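PDB 4WU0: similar to yteR (Bacilus subtilis) from Clostridium acetobutylicum, which probably hydrolyses unsaturated rhamnogalacturonan fragments of pectin, as a glycoside hydrolase of family 105 related to YteR. Local coordinates for residues Leu19-Leu31 against Thr53-Tyr67. Numbering follows the deposited sequence.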
loop_
_atom_site.group_PDB
_atom_site.type_symbol
_atom_site.label_atom_id
_atom_site.label_comp_id
_atom_site.label_asym_id
_atom_site.label_seq_id
_atom_site.Cartn_x
_atom_site.Cartn_y
_atom_site.Cartn_z
ATOM N N LEU A 19 -12.303 7.804 -9.356
ATOM C CA LEU A 19 -10.986 8.097 -8.826
ATOM C C LEU A 19 -10.840 9.571 -8.481
ATOM O O LEU A 19 -9.723 10.050 -8.276
ATOM C CB LEU A 19 -9.910 7.717 -9.857
ATOM C CG LEU A 19 -9.901 6.262 -10.330
ATOM C CD1 LEU A 19 -8.970 6.076 -11.514
ATOM C CD2 LEU A 19 -9.491 5.323 -9.178
ATOM N N THR A 20 -11.966 10.286 -8.404
ATOM C CA THR A 20 -11.943 11.757 -8.379
ATOM C C THR A 20 -12.829 12.422 -7.310
ATOM O O THR A 20 -12.975 13.643 -7.326
ATOM C CB THR A 20 -12.326 12.320 -9.781
ATOM O OG1 THR A 20 -13.539 11.714 -10.232
ATOM C CG2 THR A 20 -11.209 12.013 -10.809
ATOM N N ASP A 21 -13.400 11.651 -6.381
ATOM C CA ASP A 21 -14.403 12.195 -5.456
ATOM C C ASP A 21 -13.851 12.681 -4.123
ATOM O O ASP A 21 -14.556 13.347 -3.356
ATOM C CB ASP A 21 -15.584 11.229 -5.250
ATOM C CG ASP A 21 -15.204 9.946 -4.574
ATOM O OD1 ASP A 21 -13.996 9.685 -4.408
ATOM O OD2 ASP A 21 -16.140 9.164 -4.247
ATOM N N HIS A 22 -12.580 12.393 -3.865
ATOM C CA HIS A 22 -11.880 12.946 -2.701
ATOM C C HIS A 22 -10.399 12.696 -2.906
ATOM O O HIS A 22 -10.035 11.953 -3.802
ATOM C CB HIS A 22 -12.379 12.332 -1.383
ATOM C CG HIS A 22 -11.933 10.921 -1.142
ATOM N ND1 HIS A 22 -12.472 9.843 -1.808
ATOM C CD2 HIS A 22 -11.047 10.405 -0.258
ATOM C CE1 HIS A 22 -11.897 8.729 -1.384
ATOM N NE2 HIS A 22 -11.031 9.044 -0.441
ATOM N N TRP A 23 -9.540 13.318 -2.098
ATOM C CA TRP A 23 -8.100 13.094 -2.218
ATOM C C TRP A 23 -7.776 11.778 -1.527
ATOM O O TRP A 23 -7.326 11.741 -0.378
ATOM C CB TRP A 23 -7.357 14.274 -1.594
ATOM C CG TRP A 23 -5.865 14.267 -1.624
ATOM C CD1 TRP A 23 -5.033 14.181 -0.545
ATOM C CD2 TRP A 23 -5.015 14.417 -2.775
ATOM N NE1 TRP A 23 -3.717 14.259 -0.954
ATOM C CE2 TRP A 23 -3.680 14.413 -2.312
ATOM C CE3 TRP A 23 -5.254 14.558 -4.145
ATOM C CZ2 TRP A 23 -2.582 14.533 -3.175
ATOM C CZ3 TRP A 23 -4.168 14.661 -5.001
ATOM C CH2 TRP A 23 -2.836 14.650 -4.505
ATOM N N GLY A 24 -8.070 10.695 -2.225
ATOM C CA GLY A 24 -7.933 9.365 -1.685
ATOM C C GLY A 24 -6.658 8.668 -2.101
ATOM O O GLY A 24 -6.353 8.609 -3.277
ATOM N N TYR A 25 -5.925 8.151 -1.120
ATOM C CA TYR A 25 -4.665 7.445 -1.376
ATOM C C TYR A 25 -4.813 6.320 -2.377
ATOM O O TYR A 25 -3.875 6.037 -3.129
ATOM C CB TYR A 25 -4.100 6.858 -0.066
ATOM C CG TYR A 25 -4.959 5.780 0.582
ATOM C CD1 TYR A 25 -5.854 6.095 1.587
ATOM C CD2 TYR A 25 -4.858 4.456 0.198
ATOM C CE1 TYR A 25 -6.630 5.115 2.198
ATOM C CE2 TYR A 25 -5.658 3.467 0.785
ATOM C CZ TYR A 25 -6.528 3.804 1.791
ATOM O OH TYR A 25 -7.301 2.822 2.394
ATOM N N GLU A 26 -5.980 5.681 -2.410
ATOM C CA GLU A 26 -6.159 4.520 -3.268
ATOM C C GLU A 26 -6.274 4.922 -4.729
ATOM O O GLU A 26 -6.108 4.099 -5.622
ATOM C CB GLU A 26 -7.368 3.671 -2.810
ATOM C CG GLU A 26 -8.738 4.297 -2.963
ATOM C CD GLU A 26 -9.191 5.127 -1.771
ATOM O OE1 GLU A 26 -8.349 5.755 -1.097
ATOM O OE2 GLU A 26 -10.421 5.151 -1.506
ATOM N N TYR A 27 -6.565 6.194 -4.985
ATOM C CA TYR A 27 -6.675 6.678 -6.349
ATOM C C TYR A 27 -5.285 6.863 -6.967
ATOM O O TYR A 27 -5.033 6.413 -8.082
ATOM C CB TYR A 27 -7.502 7.972 -6.374
ATOM C CG TYR A 27 -8.909 7.814 -5.835
ATOM C CD1 TYR A 27 -9.532 6.577 -5.802
ATOM C CD2 TYR A 27 -9.623 8.915 -5.377
ATOM C CE1 TYR A 27 -10.845 6.443 -5.324
ATOM C CE2 TYR A 27 -10.908 8.796 -4.879
ATOM C CZ TYR A 27 -11.519 7.547 -4.884
ATOM O OH TYR A 27 -12.798 7.410 -4.406
ATOM N N GLY A 28 -4.355 7.468 -6.230
ATOM C CA GLY A 28 -2.972 7.520 -6.685
ATOM C C GLY A 28 -2.385 6.128 -6.866
ATOM O O GLY A 28 -1.615 5.876 -7.795
ATOM N N LEU A 29 -2.728 5.226 -5.957
ATOM C CA LEU A 29 -2.271 3.838 -6.039
ATOM C C LEU A 29 -2.708 3.171 -7.364
ATOM O O LEU A 29 -1.923 2.488 -8.028
ATOM C CB LEU A 29 -2.822 3.057 -4.854
ATOM C CG LEU A 29 -2.682 1.545 -4.811
ATOM C CD1 LEU A 29 -1.239 1.073 -4.842
ATOM C CD2 LEU A 29 -3.373 1.033 -3.555
ATOM N N THR A 30 -3.964 3.378 -7.733
ATOM C CA THR A 30 -4.501 2.813 -8.963
ATOM C C THR A 30 -3.815 3.465 -10.162
ATOM O O THR A 30 -3.461 2.794 -11.132
ATOM C CB THR A 30 -6.025 2.980 -9.011
ATOM O OG1 THR A 30 -6.612 2.188 -7.971
ATOM C CG2 THR A 30 -6.600 2.537 -10.345
ATOM N N LEU A 31 -3.608 4.779 -10.098
ATOM C CA LEU A 31 -2.911 5.451 -11.163
ATOM C C LEU A 31 -1.450 4.995 -11.295
ATOM O O LEU A 31 -0.910 4.949 -12.412
ATOM C CB LEU A 31 -2.974 6.977 -10.991
ATOM C CG LEU A 31 -4.370 7.582 -11.110
ATOM C CD1 LEU A 31 -4.296 9.093 -10.896
ATOM C CD2 LEU A 31 -5.016 7.279 -12.458
ATOM N N THR A 53 -7.304 12.450 -14.697
ATOM C CA THR A 53 -7.747 12.127 -13.339
ATOM C C THR A 53 -7.143 13.140 -12.336
ATOM O O THR A 53 -7.850 13.713 -11.494
ATOM C CB THR A 53 -7.352 10.686 -12.962
ATOM O OG1 THR A 53 -7.994 9.770 -13.862
ATOM C CG2 THR A 53 -7.760 10.356 -11.514
ATOM N N MET A 54 -5.851 13.391 -12.452
ATOM C CA MET A 54 -5.204 14.270 -11.478
ATOM C C MET A 54 -5.559 15.730 -11.682
ATOM O O MET A 54 -5.390 16.526 -10.768
ATOM C CB MET A 54 -3.697 14.076 -11.468
ATOM C CG MET A 54 -3.263 12.710 -10.966
ATOM S SD MET A 54 -3.893 12.277 -9.340
ATOM C CE MET A 54 -3.086 13.507 -8.380
ATOM N N ASP A 55 -6.082 16.082 -12.856
ATOM C CA ASP A 55 -6.541 17.445 -13.095
ATOM C C ASP A 55 -7.686 17.850 -12.175
ATOM O O ASP A 55 -7.930 19.043 -11.949
ATOM C CB ASP A 55 -6.935 17.650 -14.561
ATOM C CG ASP A 55 -5.735 17.947 -15.468
ATOM O OD1 ASP A 55 -4.667 18.371 -14.977
ATOM O OD2 ASP A 55 -5.868 17.776 -16.696
ATOM N N THR A 56 -8.418 16.873 -11.650
ATOM C CA THR A 56 -9.428 17.150 -10.633
ATOM C C THR A 56 -8.801 17.795 -9.407
ATOM O O THR A 56 -9.417 18.670 -8.772
ATOM C CB THR A 56 -10.130 15.850 -10.186
ATOM O OG1 THR A 56 -11.044 15.439 -11.201
ATOM C CG2 THR A 56 -10.916 16.049 -8.891
ATOM N N PHE A 57 -7.603 17.337 -9.071
ATOM C CA PHE A 57 -6.984 17.690 -7.790
ATOM C C PHE A 57 -5.970 18.812 -7.884
ATOM O O PHE A 57 -5.850 19.609 -6.962
ATOM C CB PHE A 57 -6.290 16.459 -7.196
ATOM C CG PHE A 57 -7.223 15.310 -6.966
ATOM C CD1 PHE A 57 -8.212 15.394 -6.006
ATOM C CD2 PHE A 57 -7.117 14.152 -7.715
ATOM C CE1 PHE A 57 -9.105 14.338 -5.794
ATOM C CE2 PHE A 57 -7.990 13.078 -7.506
ATOM C CZ PHE A 57 -8.984 13.175 -6.541
ATOM N N ILE A 58 -5.193 18.840 -8.960
ATOM C CA ILE A 58 -4.048 19.750 -9.012
ATOM C C ILE A 58 -4.366 21.020 -9.779
ATOM O O ILE A 58 -4.467 21.023 -11.017
ATOM C CB ILE A 58 -2.809 19.085 -9.627
ATOM C CG1 ILE A 58 -2.585 17.686 -9.040
ATOM C CG2 ILE A 58 -1.583 19.935 -9.396
ATOM C CD1 ILE A 58 -2.489 17.654 -7.511
ATOM N N ASN A 59 -4.507 22.107 -9.030
ATOM C CA ASN A 59 -4.783 23.404 -9.604
ATOM C C ASN A 59 -3.529 23.955 -10.273
ATOM O O ASN A 59 -2.433 23.508 -9.989
ATOM C CB ASN A 59 -5.259 24.352 -8.510
ATOM C CG ASN A 59 -6.590 23.927 -7.904
ATOM O OD1 ASN A 59 -7.544 23.598 -8.616
ATOM N ND2 ASN A 59 -6.661 23.935 -6.581
ATOM N N GLU A 60 -3.691 24.927 -11.164
ATOM C CA GLU A 60 -2.552 25.457 -11.895
ATOM C C GLU A 60 -1.503 26.035 -10.952
ATOM O O GLU A 60 -0.310 25.977 -11.249
ATOM C CB GLU A 60 -2.997 26.537 -12.892
ATOM C CG GLU A 60 -1.884 27.021 -13.824
ATOM C CD GLU A 60 -1.199 25.880 -14.577
ATOM O OE1 GLU A 60 -1.896 24.917 -14.976
ATOM O OE2 GLU A 60 0.040 25.943 -14.763
ATOM N N ASP A 61 -1.935 26.574 -9.812
ATOM C CA ASP A 61 -0.993 27.152 -8.850
ATOM C C ASP A 61 -0.359 26.118 -7.912
ATOM O O ASP A 61 0.402 26.474 -7.007
ATOM C CB ASP A 61 -1.647 28.279 -8.035
ATOM C CG ASP A 61 -2.709 27.790 -7.053
ATOM O OD1 ASP A 61 -3.068 26.599 -7.052
ATOM O OD2 ASP A 61 -3.229 28.646 -6.292
ATOM N N GLY A 62 -0.661 24.844 -8.128
ATOM C CA GLY A 62 -0.081 23.795 -7.312
ATOM C C GLY A 62 -0.826 23.431 -6.045
ATOM O O GLY A 62 -0.456 22.461 -5.374
ATOM N N THR A 63 -1.884 24.166 -5.703
ATOM C CA THR A 63 -2.711 23.766 -4.565
ATOM C C THR A 63 -3.527 22.524 -4.930
ATOM O O THR A 63 -3.775 22.259 -6.114
ATOM C CB THR A 63 -3.625 24.903 -4.121
ATOM O OG1 THR A 63 -4.440 25.294 -5.228
ATOM C CG2 THR A 63 -2.788 26.088 -3.637
ATOM N N ILE A 64 -3.934 21.766 -3.913
ATOM C CA ILE A 64 -4.559 20.464 -4.108
ATOM C C ILE A 64 -5.973 20.474 -3.536
ATOM O O ILE A 64 -6.198 20.699 -2.348
ATOM C CB ILE A 64 -3.717 19.349 -3.462
ATOM C CG1 ILE A 64 -2.263 19.479 -3.930
ATOM C CG2 ILE A 64 -4.313 18.003 -3.775
ATOM C CD1 ILE A 64 -1.293 18.547 -3.218
ATOM N N ASN A 65 -6.939 20.247 -4.401
ATOM C CA ASN A 65 -8.327 20.195 -3.976
ATOM C C ASN A 65 -8.583 18.964 -3.128
ATOM O O ASN A 65 -8.266 17.862 -3.549
ATOM C CB ASN A 65 -9.233 20.192 -5.195
ATOM C CG ASN A 65 -9.034 21.426 -6.057
ATOM O OD1 ASN A 65 -9.050 22.561 -5.554
ATOM N ND2 ASN A 65 -8.857 21.215 -7.366
ATOM N N GLY A 66 -9.138 19.167 -1.932
ATOM C CA GLY A 66 -9.450 18.056 -1.046
ATOM C C GLY A 66 -8.335 17.703 -0.076
ATOM O O GLY A 66 -8.467 16.775 0.714
ATOM N N TYR A 67 -7.251 18.463 -0.130
ATOM C CA TYR A 67 -6.104 18.279 0.759
ATOM C C TYR A 67 -6.041 19.416 1.754
ATOM O O TYR A 67 -6.185 20.568 1.369
ATOM C CB TYR A 67 -4.833 18.270 -0.071
ATOM C CG TYR A 67 -3.567 18.262 0.753
ATOM C CD1 TYR A 67 -3.258 17.183 1.569
ATOM C CD2 TYR A 67 -2.691 19.332 0.720
ATOM C CE1 TYR A 67 -2.099 17.164 2.317
ATOM C CE2 TYR A 67 -1.530 19.334 1.465
ATOM C CZ TYR A 67 -1.230 18.247 2.267
ATOM O OH TYR A 67 -0.072 18.266 3.018
HETATM O O HOH W 1 -10.373 14.923 0.202
#
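W23 turns the CE3–CZ3 edge of its indole onto one face of the F57 ring, an edge-to-face pair with planes at 71° and six-membered ring centroids 5.2 Å apart. With CG anti to the backbone N (chi1 -179°), the indole stretches out between F57 and the 64–67 turn. I64 lays its CG2 methyl over one indole face, 3.5 Å from the six-membered centroid, a CH-pi contact; Y67 CB sits more loosely over the five-membered ring. M54, bent at chi2 and chi3, brings CE to 3.7 Å from W23 CZ3, while its SD lies 3.6 Å from L31 CD1. L31 and T53 meet tip to tip, CD1 against the CG2 methyl. F57 puts its edge near L19 O, a buried carbonyl with no hydrogen-bond partner. No direct hydrogen bond joins the segments; one water accepts from W23 N (2.9 Å) and donates to G66 O (2.7 Å). W23 NE1 is hydrogen-bonded to H76 O, and Y67 OH to Q105 OE1. The cluster of W23, F57 and Y67, with the aliphatic groups around it, packs the loop entering helix 25-41 against the loop leaving helix 44-54, at one end of these two helices, in the (alpha/alpha)6 barrel expected for family 88 and 105 enzymes.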